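Local coordinates for CRISPR-associated protein CasA/Cse1 (PDB 4AN8) that probably serves as a subunit of the type I-E Cascade ribonucleoprotein complex, which takes part in CRISPR-based adaptive immunity against foreign DNA, at residues L8-L13 with F103-E108; V114-E119 with P223-D228; P217-P222 with V244-A249; R250-L255 with M264-G269. All coordinates share one frame; numbering follows the deposited sequence.

Contact 1 of 4, residues L8-L13 with F103-E108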
loop_
_atom_site.group_PDB
_atom_site.type_symbol
_atom_site.label_atom_id
_atom_site.label_comp_id
_atom_site.label_asym_id
_atom_site.label_seq_id
_atom_site.Cartn_x
_atom_site.Cartn_y
_atom_site.Cartn_z
ATOM N N LEU A 8 -23.265 -11.380 -24.030
ATOM C CA LEU A 8 -23.625 -9.974 -23.838
ATOM C C LEU A 8 -23.559 -9.619 -22.360
ATOM O O LEU A 8 -22.768 -8.793 -21.951
ATOM C CB LEU A 8 -25.023 -9.688 -24.401
ATOM C CG LEU A 8 -25.140 -9.561 -25.928
ATOM C CD1 LEU A 8 -24.366 -10.652 -26.661
ATOM C CD2 LEU A 8 -26.603 -9.568 -26.352
ATOM N N GLU A 9 -24.411 -10.248 -21.570
ATOM C CA GLU A 9 -24.287 -10.247 -20.124
ATOM C C GLU A 9 -23.308 -11.378 -19.801
ATOM O O GLU A 9 -23.607 -12.540 -20.059
ATOM C CB GLU A 9 -25.654 -10.538 -19.516
ATOM C CG GLU A 9 -25.806 -10.168 -18.068
ATOM C CD GLU A 9 -27.157 -10.588 -17.512
ATOM O OE1 GLU A 9 -27.399 -11.817 -17.415
ATOM O OE2 GLU A 9 -27.969 -9.693 -17.163
ATOM N N LYS A 10 -22.128 -11.058 -19.279
ATOM C CA LYS A 10 -21.100 -12.088 -19.102
ATOM C C LYS A 10 -20.119 -11.867 -17.931
ATOM O O LYS A 10 -19.766 -10.734 -17.600
ATOM C CB LYS A 10 -20.330 -12.287 -20.405
ATOM C CG LYS A 10 -19.310 -13.396 -20.327
ATOM C CD LYS A 10 -18.427 -13.428 -21.568
ATOM C CE LYS A 10 -19.193 -13.908 -22.798
ATOM N NZ LYS A 10 -18.306 -13.889 -23.999
ATOM N N PHE A 11 -19.721 -12.976 -17.303
ATOM C CA PHE A 11 -18.656 -13.018 -16.307
ATOM C C PHE A 11 -18.932 -12.216 -15.025
ATOM O O PHE A 11 -18.364 -11.150 -14.779
ATOM C CB PHE A 11 -17.315 -12.638 -16.924
ATOM C CG PHE A 11 -16.121 -13.129 -16.126
ATOM C CD1 PHE A 11 -15.590 -14.409 -16.342
ATOM C CD2 PHE A 11 -15.531 -12.320 -15.155
ATOM C CE1 PHE A 11 -14.483 -14.872 -15.593
ATOM C CE2 PHE A 11 -14.415 -12.770 -14.412
ATOM C CZ PHE A 11 -13.900 -14.045 -14.632
ATOM N N ASN A 12 -19.787 -12.773 -14.191
ATOM C CA ASN A 12 -20.133 -12.152 -12.942
ATOM C C ASN A 12 -19.021 -12.333 -11.884
ATOM O O ASN A 12 -18.560 -13.450 -11.611
ATOM C CB ASN A 12 -21.463 -12.716 -12.448
ATOM C CG ASN A 12 -22.059 -11.883 -11.359
ATOM O OD1 ASN A 12 -21.568 -11.889 -10.229
ATOM N ND2 ASN A 12 -23.111 -11.131 -11.683
ATOM N N LEU A 13 -18.592 -11.224 -11.288
ATOM C CA LEU A 13 -17.480 -11.281 -10.354
ATOM C C LEU A 13 -17.857 -11.905 -9.020
ATOM O O LEU A 13 -16.989 -12.190 -8.190
ATOM C CB LEU A 13 -16.877 -9.896 -10.155
ATOM C CG LEU A 13 -16.359 -9.267 -11.455
ATOM C CD1 LEU A 13 -16.045 -7.809 -11.204
ATOM C CD2 LEU A 13 -15.139 -10.022 -11.977
ATOM N N PHE A 103 -21.489 -7.925 -13.246
ATOM C CA PHE A 103 -21.042 -8.497 -14.512
ATOM C C PHE A 103 -19.937 -7.635 -15.110
ATOM O O PHE A 103 -20.044 -6.402 -15.182
ATOM C CB PHE A 103 -22.192 -8.654 -15.521
ATOM C CG PHE A 103 -23.175 -9.754 -15.182
ATOM C CD1 PHE A 103 -22.944 -11.052 -15.579
ATOM C CD2 PHE A 103 -24.351 -9.470 -14.495
ATOM C CE1 PHE A 103 -23.854 -12.070 -15.286
ATOM C CE2 PHE A 103 -25.269 -10.491 -14.197
ATOM C CZ PHE A 103 -25.013 -11.783 -14.601
ATOM N N LEU A 104 -18.871 -8.306 -15.543
ATOM C CA LEU A 104 -17.752 -7.635 -16.184
ATOM C C LEU A 104 -18.165 -7.058 -17.544
ATOM O O LEU A 104 -17.669 -6.014 -17.953
ATOM C CB LEU A 104 -16.588 -8.617 -16.361
ATOM C CG LEU A 104 -15.251 -7.996 -16.755
ATOM C CD1 LEU A 104 -14.817 -6.910 -15.713
ATOM C CD2 LEU A 104 -14.174 -9.063 -16.984
ATOM N N PHE A 105 -19.043 -7.767 -18.252
ATOM C CA PHE A 105 -19.633 -7.285 -19.518
ATOM C C PHE A 105 -21.156 -7.256 -19.375
ATOM O O PHE A 105 -21.775 -8.224 -18.907
ATOM C CB PHE A 105 -19.236 -8.172 -20.706
ATOM C CG PHE A 105 -17.760 -8.390 -20.824
ATOM C CD1 PHE A 105 -16.965 -7.487 -21.509
ATOM C CD2 PHE A 105 -17.166 -9.498 -20.228
ATOM C CE1 PHE A 105 -15.584 -7.680 -21.608
ATOM C CE2 PHE A 105 -15.772 -9.721 -20.322
ATOM C CZ PHE A 105 -14.979 -8.811 -20.996
ATOM N N HIS A 106 -21.749 -6.132 -19.759
ATOM C CA HIS A 106 -23.155 -5.886 -19.504
ATOM C C HIS A 106 -23.613 -4.757 -20.403
ATOM O O HIS A 106 -22.903 -3.765 -20.558
ATOM C CB HIS A 106 -23.349 -5.505 -18.042
ATOM C CG HIS A 106 -24.758 -5.624 -17.571
ATOM N ND1 HIS A 106 -25.699 -4.638 -17.779
ATOM C CD2 HIS A 106 -25.396 -6.623 -16.913
ATOM C CE1 HIS A 106 -26.854 -5.018 -17.259
ATOM N NE2 HIS A 106 -26.697 -6.220 -16.729
ATOM N N PRO A 107 -24.803 -4.888 -20.999
ATOM C CA PRO A 107 -25.224 -3.834 -21.937
ATOM C C PRO A 107 -25.541 -2.501 -21.252
ATOM O O PRO A 107 -25.465 -1.481 -21.920
ATOM C CB PRO A 107 -26.483 -4.420 -22.586
ATOM C CG PRO A 107 -27.016 -5.375 -21.576
ATOM C CD PRO A 107 -25.815 -5.950 -20.855
ATOM N N GLU A 108 -25.853 -2.516 -19.954
ATOM C CA GLU A 108 -26.309 -1.325 -19.241
ATOM C C GLU A 108 -25.405 -0.877 -18.091
ATOM O O GLU A 108 -25.251 0.330 -17.845
ATOM C CB GLU A 108 -27.724 -1.543 -18.693
ATOM C CG GLU A 108 -28.812 -1.591 -19.751
ATOM C CD GLU A 108 -29.003 -0.256 -20.445
ATOM O OE1 GLU A 108 -29.106 0.773 -19.741
ATOM O OE2 GLU A 108 -29.042 -0.234 -21.696
#
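Lys-10 and Phe-105 form the antiparallel hydrogen-bonded pair of a short two-stranded ladder: Lys-10 N donates to Phe-105 O at 2.9 Å, and Phe-105 N returns a bond to Lys-10 O at 3.1 Å, both nearly straight. A third backbone bond, Leu-104 N to Phe-11 O at 3.0 Å, closes a classic beta bulge in which Leu-104 and Phe-105 both face Lys-10. Asn-12 and Phe-103 make the next, non-hydrogen-bonded pair. Aromatic contacts dominate among the side chains. The Phe-103 ring is sandwiched. Glu-9, its CG anti to the backbone N (chi1 -162°) and its chain extended beyond, lays CG 3.7 Å from the Phe-103 centroid in a CH-pi contact, practically on the ring normal, and stacks its carboxylate with planes only 11° apart. Over the opposite face sits Asn-12, its ND2 3.4 Å from Phe-103 CE2 and its amide plane turned 86° to the ring, while ND2 itself bonds to Arg-99 O and OD1 to Ile-14 N. Apolar packing is lighter, with Phe-11 CD2 4.0 Å from Leu-104 CD2 as the two side chains run alongside each other. Strand 10-12 is thereby joined to the loop after helix 88-98. Beyond the pair, Leu-104 and Phe-105 rest on strand 250-256, where Lys-10 NZ forms a salt bridge with Asp-256, and Tyr-154 of helix 154-167 meets the rings of Phe-11 and Phe-105.

Contact 2 of 4, residues V114-E119 with P223-D228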
loop_
_atom_site.group_PDB
_atom_site.type_symbol
_atom_site.label_atom_id
_atom_site.label_comp_id
_atom_site.label_asym_id
_atom_site.label_seq_id
_atom_site.Cartn_x
_atom_site.Cartn_y
_atom_site.Cartn_z
ATOM N N VAL A 114 -17.984 2.085 -18.238
ATOM C CA VAL A 114 -18.923 3.039 -18.825
ATOM C C VAL A 114 -19.524 2.359 -20.040
ATOM O O VAL A 114 -18.816 2.103 -21.023
ATOM C CB VAL A 114 -18.208 4.335 -19.284
ATOM C CG1 VAL A 114 -19.225 5.355 -19.850
ATOM C CG2 VAL A 114 -17.380 4.946 -18.144
ATOM N N ALA A 115 -20.815 2.048 -19.969
ATOM C CA ALA A 115 -21.453 1.189 -20.949
ATOM C C ALA A 115 -21.411 1.773 -22.347
ATOM O O ALA A 115 -21.348 1.029 -23.312
ATOM C CB ALA A 115 -22.894 0.896 -20.545
ATOM N N ASP A 116 -21.442 3.097 -22.459
ATOM C CA ASP A 116 -21.525 3.726 -23.772
ATOM C C ASP A 116 -20.256 4.435 -24.248
ATOM O O ASP A 116 -20.321 5.302 -25.123
ATOM C CB ASP A 116 -22.731 4.673 -23.869
ATOM C CG ASP A 116 -22.729 5.737 -22.793
ATOM O OD1 ASP A 116 -21.689 5.916 -22.127
ATOM O OD2 ASP A 116 -23.768 6.404 -22.613
ATOM N N LEU A 117 -19.108 4.076 -23.675
ATOM C CA LEU A 117 -17.852 4.461 -24.295
ATOM C C LEU A 117 -17.877 3.820 -25.669
ATOM O O LEU A 117 -18.245 2.664 -25.798
ATOM C CB LEU A 117 -16.661 3.937 -23.498
ATOM C CG LEU A 117 -16.049 4.901 -22.482
ATOM C CD1 LEU A 117 -14.989 4.195 -21.612
ATOM C CD2 LEU A 117 -15.481 6.126 -23.201
ATOM N N PRO A 118 -17.532 4.578 -26.709
ATOM C CA PRO A 118 -17.439 4.015 -28.059
ATOM C C PRO A 118 -16.396 2.902 -28.180
ATOM O O PRO A 118 -15.389 2.935 -27.484
ATOM C CB PRO A 118 -17.023 5.220 -28.922
ATOM C CG PRO A 118 -16.773 6.354 -27.968
ATOM C CD PRO A 118 -17.514 6.047 -26.711
ATOM N N GLU A 119 -16.640 1.937 -29.064
ATOM C CA GLU A 119 -15.702 0.842 -29.298
ATOM C C GLU A 119 -14.658 1.209 -30.332
ATOM O O GLU A 119 -13.736 0.439 -30.582
ATOM C CB GLU A 119 -16.438 -0.401 -29.796
ATOM C CG GLU A 119 -17.596 -0.838 -28.927
ATOM C CD GLU A 119 -18.224 -2.124 -29.411
ATOM O OE1 GLU A 119 -17.518 -2.927 -30.061
ATOM O OE2 GLU A 119 -19.425 -2.328 -29.142
ATOM N N PRO A 223 -25.405 3.648 -13.089
ATOM C CA PRO A 223 -24.224 3.459 -13.941
ATOM C C PRO A 223 -23.821 4.773 -14.580
ATOM O O PRO A 223 -24.651 5.646 -14.792
ATOM C CB PRO A 223 -24.692 2.456 -15.003
ATOM C CG PRO A 223 -26.173 2.327 -14.827
ATOM C CD PRO A 223 -26.500 2.728 -13.432
ATOM N N LEU A 224 -22.541 4.933 -14.855
ATOM C CA LEU A 224 -22.053 6.194 -15.372
ATOM C C LEU A 224 -22.175 6.148 -16.864
ATOM O O LEU A 224 -22.008 5.083 -17.452
ATOM C CB LEU A 224 -20.591 6.403 -14.963
ATOM C CG LEU A 224 -20.333 6.485 -13.453
ATOM C CD1 LEU A 224 -18.829 6.448 -13.150
ATOM C CD2 LEU A 224 -20.973 7.726 -12.864
ATOM N N ARG A 225 -22.459 7.294 -17.476
ATOM C CA ARG A 225 -22.567 7.378 -18.937
ATOM C C ARG A 225 -21.527 8.343 -19.488
ATOM O O ARG A 225 -21.051 9.236 -18.771
ATOM C CB ARG A 225 -23.968 7.815 -19.323
ATOM C CG ARG A 225 -25.046 6.858 -18.842
ATOM C CD ARG A 225 -25.011 5.571 -19.654
ATOM N NE ARG A 225 -26.108 4.669 -19.312
ATOM C CZ ARG A 225 -25.945 3.424 -18.865
ATOM N NH1 ARG A 225 -24.722 2.924 -18.711
ATOM N NH2 ARG A 225 -27.009 2.679 -18.575
ATOM N N LEU A 226 -21.156 8.174 -20.748
ATOM C CA LEU A 226 -20.126 9.022 -21.328
ATOM C C LEU A 226 -20.481 10.508 -21.215
ATOM O O LEU A 226 -19.617 11.353 -20.886
ATOM C CB LEU A 226 -19.882 8.642 -22.792
ATOM C CG LEU A 226 -18.803 9.521 -23.445
ATOM C CD1 LEU A 226 -17.517 9.599 -22.570
ATOM C CD2 LEU A 226 -18.484 9.027 -24.829
ATOM N N GLY A 227 -21.762 10.824 -21.457
ATOM C CA GLY A 227 -22.239 12.190 -21.401
ATOM C C GLY A 227 -22.040 12.841 -20.048
ATOM O O GLY A 227 -21.957 14.069 -19.953
ATOM N N ASP A 228 -21.946 12.036 -18.992
ATOM C CA ASP A 228 -21.705 12.603 -17.647
ATOM C C ASP A 228 -20.227 12.831 -17.346
ATOM O O ASP A 228 -19.879 13.501 -16.390
ATOM C CB ASP A 228 -22.340 11.743 -16.557
ATOM C CG ASP A 228 -23.849 11.689 -16.676
ATOM O OD1 ASP A 228 -24.504 12.756 -16.592
ATOM O OD2 ASP A 228 -24.383 10.581 -16.864
HETATM O O HOH W 1 -22.171 2.317 -17.496
HETATM O O HOH W 2 -23.676 8.912 -22.570
#
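Asp-116 bonds through its carboxylate to the backbone N of Leu-226, in the weakly bonded helical turn there, tying the type I beta turn from Val-114 to Leu-117 to that segment. With chi1 at 56°, CG is placed between the backbone N and the carbonyl carbon, which brings Asp-116 OD1 to 2.7 Å from Leu-226 N; the amide meets the syn side of the oxygen, 16° out of the carboxylate plane. OD2 lies against the aliphatic part of Arg-225.

Leu-226 CB lies 3.3 Å from Asp-116 OD1. CG anti to the backbone N (chi1 180°) carries the methyls to the Leu-117 and Pro-118 side of the turn: Leu-226 CD1 reaches Leu-117 CD2 at 4.1 Å and CD2 meets Pro-118 CD at 3.7 Å, each pair of side chains crossing at about a right angle. Val-114 CG1 packs beside the Leu-226 amide.

Arg-225 directs its guanidinium back past Ala-115, and its NH2 forms a salt bridge with Glu-108. One water lies between Ala-115 N and Leu-224 O, 2.8 Å from each, accepting from Ala-115 N. A separate water donates to Asp-116 OD2 and accepts from Gly-227 N at 2.9 Å.

Contact 3 of 4, residues P217-P222 with V244-A249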
loop_
_atom_site.group_PDB
_atom_site.type_symbol
_atom_site.label_atom_id
_atom_site.label_comp_id
_atom_site.label_asym_id
_atom_site.label_seq_id
_atom_site.Cartn_x
_atom_site.Cartn_y
_atom_site.Cartn_z
ATOM N N PRO A 217 -20.859 2.503 -2.473
ATOM C CA PRO A 217 -19.902 2.040 -3.478
ATOM C C PRO A 217 -20.475 2.290 -4.876
ATOM O O PRO A 217 -21.685 2.559 -5.017
ATOM C CB PRO A 217 -19.795 0.533 -3.199
ATOM C CG PRO A 217 -21.142 0.174 -2.553
ATOM C CD PRO A 217 -21.536 1.403 -1.755
ATOM N N ILE A 218 -19.612 2.198 -5.886
ATOM C CA ILE A 218 -19.980 2.529 -7.243
ATOM C C ILE A 218 -21.211 1.757 -7.724
ATOM O O ILE A 218 -21.989 2.282 -8.524
ATOM C CB ILE A 218 -18.800 2.294 -8.220
ATOM C CG1 ILE A 218 -19.081 2.947 -9.594
ATOM C CG2 ILE A 218 -18.487 0.774 -8.362
ATOM C CD1 ILE A 218 -19.172 4.475 -9.550
ATOM N N TRP A 219 -21.412 0.528 -7.241
ATOM C CA TRP A 219 -22.531 -0.280 -7.726
ATOM C C TRP A 219 -23.888 0.048 -7.077
ATOM O O TRP A 219 -24.912 -0.479 -7.510
ATOM C CB TRP A 219 -22.228 -1.778 -7.599
ATOM C CG TRP A 219 -21.900 -2.184 -6.198
ATOM C CD1 TRP A 219 -22.791 -2.450 -5.198
ATOM C CD2 TRP A 219 -20.601 -2.352 -5.628
ATOM N NE1 TRP A 219 -22.126 -2.752 -4.033
ATOM C CE2 TRP A 219 -20.777 -2.721 -4.277
ATOM C CE3 TRP A 219 -19.304 -2.216 -6.117
ATOM C CZ2 TRP A 219 -19.710 -2.973 -3.425
ATOM C CZ3 TRP A 219 -18.226 -2.474 -5.245
ATOM C CH2 TRP A 219 -18.445 -2.841 -3.930
ATOM N N GLU A 220 -23.892 0.916 -6.066
ATOM C CA GLU A 220 -25.116 1.333 -5.387
ATOM C C GLU A 220 -25.702 2.637 -5.957
ATOM O O GLU A 220 -26.748 3.101 -5.509
ATOM C CB GLU A 220 -24.894 1.495 -3.869
ATOM C CG GLU A 220 -24.895 0.185 -3.056
ATOM C CD GLU A 220 -24.915 0.443 -1.562
ATOM O OE1 GLU A 220 -25.506 1.463 -1.154
ATOM O OE2 GLU A 220 -24.343 -0.357 -0.783
ATOM N N VAL A 221 -25.007 3.225 -6.925
ATOM C CA VAL A 221 -25.466 4.427 -7.595
ATOM C C VAL A 221 -25.643 4.095 -9.088
ATOM O O VAL A 221 -25.205 3.040 -9.550
ATOM C CB VAL A 221 -24.504 5.631 -7.362
ATOM C CG1 VAL A 221 -24.340 5.910 -5.880
ATOM C CG2 VAL A 221 -23.145 5.396 -7.987
ATOM N N PRO A 222 -26.335 4.967 -9.833
ATOM C CA PRO A 222 -26.650 4.613 -11.220
ATOM C C PRO A 222 -25.385 4.514 -12.069
ATOM O O PRO A 222 -24.401 5.209 -11.786
ATOM C CB PRO A 222 -27.517 5.789 -11.696
ATOM C CG PRO A 222 -28.032 6.423 -10.465
ATOM C CD PRO A 222 -26.962 6.238 -9.422
ATOM N N VAL A 244 -14.783 5.772 -1.909
ATOM C CA VAL A 244 -13.363 5.850 -2.202
ATOM C C VAL A 244 -12.712 4.496 -2.552
ATOM O O VAL A 244 -11.948 4.431 -3.487
ATOM C CB VAL A 244 -12.618 6.626 -1.118
ATOM C CG1 VAL A 244 -11.101 6.614 -1.389
ATOM C CG2 VAL A 244 -13.141 8.061 -1.112
ATOM N N TYR A 245 -13.055 3.425 -1.840
ATOM C CA TYR A 245 -12.586 2.068 -2.177
ATOM C C TYR A 245 -12.956 1.641 -3.600
ATOM O O TYR A 245 -12.281 0.815 -4.218
ATOM C CB TYR A 245 -13.208 1.035 -1.226
ATOM C CG TYR A 245 -12.573 0.934 0.151
ATOM C CD1 TYR A 245 -11.505 1.767 0.537
ATOM C CD2 TYR A 245 -13.049 0.007 1.068
ATOM C CE1 TYR A 245 -10.935 1.650 1.793
ATOM C CE2 TYR A 245 -12.484 -0.119 2.326
ATOM C CZ TYR A 245 -11.433 0.693 2.684
ATOM O OH TYR A 245 -10.908 0.548 3.944
ATOM N N THR A 246 -14.067 2.161 -4.105
ATOM C CA THR A 246 -14.531 1.742 -5.415
ATOM C C THR A 246 -14.602 2.919 -6.382
ATOM O O THR A 246 -15.397 2.921 -7.300
ATOM C CB THR A 246 -15.919 1.078 -5.307
ATOM O OG1 THR A 246 -16.871 2.040 -4.834
ATOM C CG2 THR A 246 -15.861 -0.159 -4.343
ATOM N N TRP A 247 -13.755 3.916 -6.162
ATOM C CA TRP A 247 -13.765 5.117 -6.975
ATOM C C TRP A 247 -13.612 4.872 -8.487
ATOM O O TRP A 247 -12.697 4.155 -8.922
ATOM C CB TRP A 247 -12.631 6.023 -6.518
ATOM C CG TRP A 247 -12.744 7.400 -7.032
ATOM C CD1 TRP A 247 -12.153 7.910 -8.155
ATOM C CD2 TRP A 247 -13.524 8.464 -6.463
ATOM N NE1 TRP A 247 -12.513 9.234 -8.314
ATOM C CE2 TRP A 247 -13.351 9.595 -7.284
ATOM C CE3 TRP A 247 -14.352 8.564 -5.340
ATOM C CZ2 TRP A 247 -13.965 10.819 -7.009
ATOM C CZ3 TRP A 247 -14.968 9.776 -5.071
ATOM C CH2 TRP A 247 -14.772 10.889 -5.908
ATOM N N PRO A 248 -14.472 5.523 -9.309
ATOM C CA PRO A 248 -14.290 5.422 -10.764
ATOM C C PRO A 248 -13.323 6.479 -11.313
ATOM O O PRO A 248 -13.764 7.531 -11.775
ATOM C CB PRO A 248 -15.703 5.668 -11.299
ATOM C CG PRO A 248 -16.278 6.655 -10.324
ATOM C CD PRO A 248 -15.679 6.297 -8.956
ATOM N N ALA A 249 -12.016 6.202 -11.284
ATOM C CA ALA A 249 -11.016 7.213 -11.629
ATOM C C ALA A 249 -10.907 7.459 -13.132
ATOM O O ALA A 249 -10.516 8.543 -13.567
ATOM C CB ALA A 249 -9.674 6.822 -11.086
#
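A single threonine hydroxyl provides the polar link of this contact: Ile-218 N donates to Thr-246 OG1 at 2.9 Å, with an N-H...O angle of 154°. Thr-246 is the first residue to leave helical geometry after helix 241-245, and its OG1 also bonds back to Thr-242 O within that helix, so one buried oxygen serves two backbone groups. With chi1 at 63°, the hydroxyl turns toward Ile-218 while CG2, anti to the carbonyl carbon, points to the indole of Trp-219. That methyl meets the six-membered part of the indole, 3.4 Å from Trp-219 CZ3. Pro-217 lies beside the hydroxyl, its CA 3.3 Å from Thr-246 OG1. Farther along, Ile-218 CD1 touches Pro-248 CG at 3.7 Å, the two side chains crossing obliquely; Pro-248 is the centre of an inverse gamma turn. Around this buried junction, Trp-219 packs on helix 50-67 and bonds through NE1 to Tyr-94 of helix 88-98, while Pro-248 leans on Val-270 of strand 261-273.

Contact 4 of 4, residues R250-L255 with M264-G269. With ACT (acetate ion), chain D.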
loop_
_atom_site.group_PDB
_atom_site.type_symbol
_atom_site.label_atom_id
_atom_site.label_comp_id
_atom_site.label_asym_id
_atom_site.label_seq_id
_atom_site.Cartn_x
_atom_site.Cartn_y
_atom_site.Cartn_z
ATOM N N ARG A 250 -11.224 6.435 -13.917
ATOM C CA ARG A 250 -11.153 6.546 -15.353
ATOM C C ARG A 250 -12.405 5.934 -15.945
ATOM O O ARG A 250 -13.009 5.067 -15.327
ATOM C CB ARG A 250 -9.919 5.812 -15.872
ATOM C CG ARG A 250 -8.585 6.359 -15.325
ATOM C CD ARG A 250 -8.199 7.712 -15.994
ATOM N NE ARG A 250 -6.879 8.149 -15.536
ATOM C CZ ARG A 250 -6.677 8.819 -14.402
ATOM N NH1 ARG A 250 -7.714 9.167 -13.630
ATOM N NH2 ARG A 250 -5.448 9.165 -14.042
ATOM N N GLY A 251 -12.788 6.388 -17.144
ATOM C CA GLY A 251 -13.830 5.714 -17.898
ATOM C C GLY A 251 -13.184 4.558 -18.623
ATOM O O GLY A 251 -12.198 4.733 -19.343
ATOM N N VAL A 252 -13.719 3.356 -18.437
ATOM C CA VAL A 252 -13.172 2.196 -19.119
ATOM C C VAL A 252 -14.323 1.361 -19.607
ATOM O O VAL A 252 -15.348 1.239 -18.924
ATOM C CB VAL A 252 -12.317 1.315 -18.169
ATOM C CG1 VAL A 252 -11.887 0.035 -18.886
ATOM C CG2 VAL A 252 -11.104 2.087 -17.644
ATOM N N ARG A 253 -14.170 0.791 -20.796
ATOM C CA ARG A 253 -15.077 -0.260 -21.230
ATOM C C ARG A 253 -14.318 -1.377 -21.927
ATOM O O ARG A 253 -13.958 -1.249 -23.113
ATOM C CB ARG A 253 -16.161 0.261 -22.167
ATOM C CG ARG A 253 -17.447 -0.499 -21.982
ATOM C CD ARG A 253 -17.948 -1.131 -23.255
ATOM N NE ARG A 253 -18.223 -0.153 -24.298
ATOM C CZ ARG A 253 -18.640 -0.471 -25.520
ATOM N NH1 ARG A 253 -18.839 -1.743 -25.844
ATOM N NH2 ARG A 253 -18.862 0.478 -26.415
ATOM N N LEU A 254 -14.089 -2.463 -21.194
ATOM C CA LEU A 254 -13.407 -3.623 -21.761
ATOM C C LEU A 254 -14.221 -4.163 -22.926
ATOM O O LEU A 254 -15.437 -4.271 -22.839
ATOM C CB LEU A 254 -13.254 -4.709 -20.711
ATOM C CG LEU A 254 -12.591 -4.235 -19.434
ATOM C CD1 LEU A 254 -12.643 -5.352 -18.399
ATOM C CD2 LEU A 254 -11.143 -3.748 -19.679
ATOM N N LEU A 255 -13.539 -4.498 -24.011
ATOM C CA LEU A 255 -14.189 -5.071 -25.180
ATOM C C LEU A 255 -13.989 -6.608 -25.213
ATOM O O LEU A 255 -12.862 -7.105 -25.159
ATOM C CB LEU A 255 -13.636 -4.412 -26.459
ATOM C CG LEU A 255 -13.664 -2.869 -26.496
ATOM C CD1 LEU A 255 -13.223 -2.309 -27.877
ATOM C CD2 LEU A 255 -15.046 -2.345 -26.111
ATOM N N MET A 264 -9.886 -1.777 -25.114
ATOM C CA MET A 264 -10.847 -1.101 -24.268
ATOM C C MET A 264 -11.167 0.301 -24.800
ATOM O O MET A 264 -10.300 0.984 -25.360
ATOM C CB MET A 264 -10.293 -1.002 -22.843
ATOM C CG MET A 264 -9.041 -0.160 -22.716
ATOM S SD MET A 264 -8.403 -0.195 -21.007
ATOM C CE MET A 264 -6.919 0.780 -21.180
ATOM N N GLY A 265 -12.416 0.721 -24.620
ATOM C CA GLY A 265 -12.778 2.116 -24.769
ATOM C C GLY A 265 -12.218 2.773 -23.532
ATOM O O GLY A 265 -12.129 2.115 -22.490
ATOM N N TYR A 266 -11.842 4.045 -23.634
ATOM C CA TYR A 266 -11.123 4.724 -22.571
ATOM C C TYR A 266 -11.399 6.229 -22.576
ATOM O O TYR A 266 -11.365 6.866 -23.626
ATOM C CB TYR A 266 -9.620 4.458 -22.724
ATOM C CG TYR A 266 -8.809 4.802 -21.486
ATOM C CD1 TYR A 266 -8.783 3.934 -20.387
ATOM C CD2 TYR A 266 -8.076 5.984 -21.404
ATOM C CE1 TYR A 266 -8.072 4.230 -19.251
ATOM C CE2 TYR A 266 -7.340 6.292 -20.243
ATOM C CZ TYR A 266 -7.354 5.404 -19.173
ATOM O OH TYR A 266 -6.644 5.673 -18.005
ATOM N N GLY A 267 -11.683 6.786 -21.400
ATOM C CA GLY A 267 -11.898 8.219 -21.244
ATOM C C GLY A 267 -11.827 8.662 -19.792
ATOM O O GLY A 267 -11.444 7.896 -18.927
ATOM N N PRO A 268 -12.216 9.909 -19.507
ATOM C CA PRO A 268 -12.303 10.378 -18.111
ATOM C C PRO A 268 -13.458 9.588 -17.459
ATOM O O PRO A 268 -14.301 9.144 -18.229
ATOM C CB PRO A 268 -12.634 11.849 -18.294
ATOM C CG PRO A 268 -13.468 11.863 -19.590
ATOM C CD PRO A 268 -12.884 10.816 -20.460
ATOM N N GLY A 269 -13.576 9.369 -16.154
ATOM C CA GLY A 269 -12.918 10.027 -15.066
ATOM C C GLY A 269 -14.003 10.778 -14.301
ATOM O O GLY A 269 -14.484 11.776 -14.786
HETATM C C ACT D . -3.924 8.523 -17.267
HETATM O O ACT D . -4.195 7.832 -16.239
HETATM O OXT ACT D . -4.504 8.185 -18.340
HETATM C CH3 ACT D . -2.955 9.682 -17.209
#
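Val-252 lies at the apolar centre of this antiparallel beta hairpin, with its two methyls divided between partners on the adjacent strand: Val-252 CG1 is 4.1 Å from Met-264 SD and CG2 is 4.0 Å from Tyr-266 CD1. With CG between the backbone N and the carbonyl carbon (chi1 64°) and the chain extended beyond it, Met-264 brings SD across to Val-252 CG1. Val-252 and Tyr-266 are a non-hydrogen-bonded pair, and Leu-254 and Met-264 make the next such pair on the same face of the sheet, a face that Leu-161 and Ala-157 of helix 154-167 cover at Val-252 and Leu-254.

Outward from this core, the strand axes run 165° apart and the hydrogen-bonded pairs are Gly-251 with Gly-267 and Arg-253 with Gly-265. Each pair has two backbone bonds; in the first, Gly-251 N donates to Gly-267 O at 2.7 Å.

At the polar edge, the Tyr-266 hydroxyl OH packs against Arg-250 CD (3.3 Å), the guanidinium and ring planes standing 74° apart, and hydrogen-bonds to His-164 NE2. Arg-253 leads away, its NH2 bonding to Leu-117 O. An acetate, probably from the crystallisation liquor, sits at the edge of the Arg-250 guanidinium, where one of its oxygens, O, accepts from both Arg-250 NE at 2.8 Å and NH2 at 2.9 Å.

Contacts 3 and 4 are buried, whereas contacts 1 and 2 are only partly so. Strand pairing holds contacts 1 and 4, but contact 1 is a short, bulged ladder built round a sandwiched ring and contact 4 a longer hairpin ladder with at least one glycine in each hydrogen-bonded pair. Contact 2 joins a turn to a weakly bonded helical turn through a carboxylate and water, contact 3 a loop to the residue just after helix 241-245 through a hydroxyl. Contacts 1 and 2 share the loop between helix 88-98 and strand 123-124, linked by the Glu-108 to Arg-225 salt bridge, and both pack against strand 250-256 of contact 4: Phe-105 on Leu-254, Val-114 with Val-252. Leu-224 packs on Pro-248 between contacts 2 and 3.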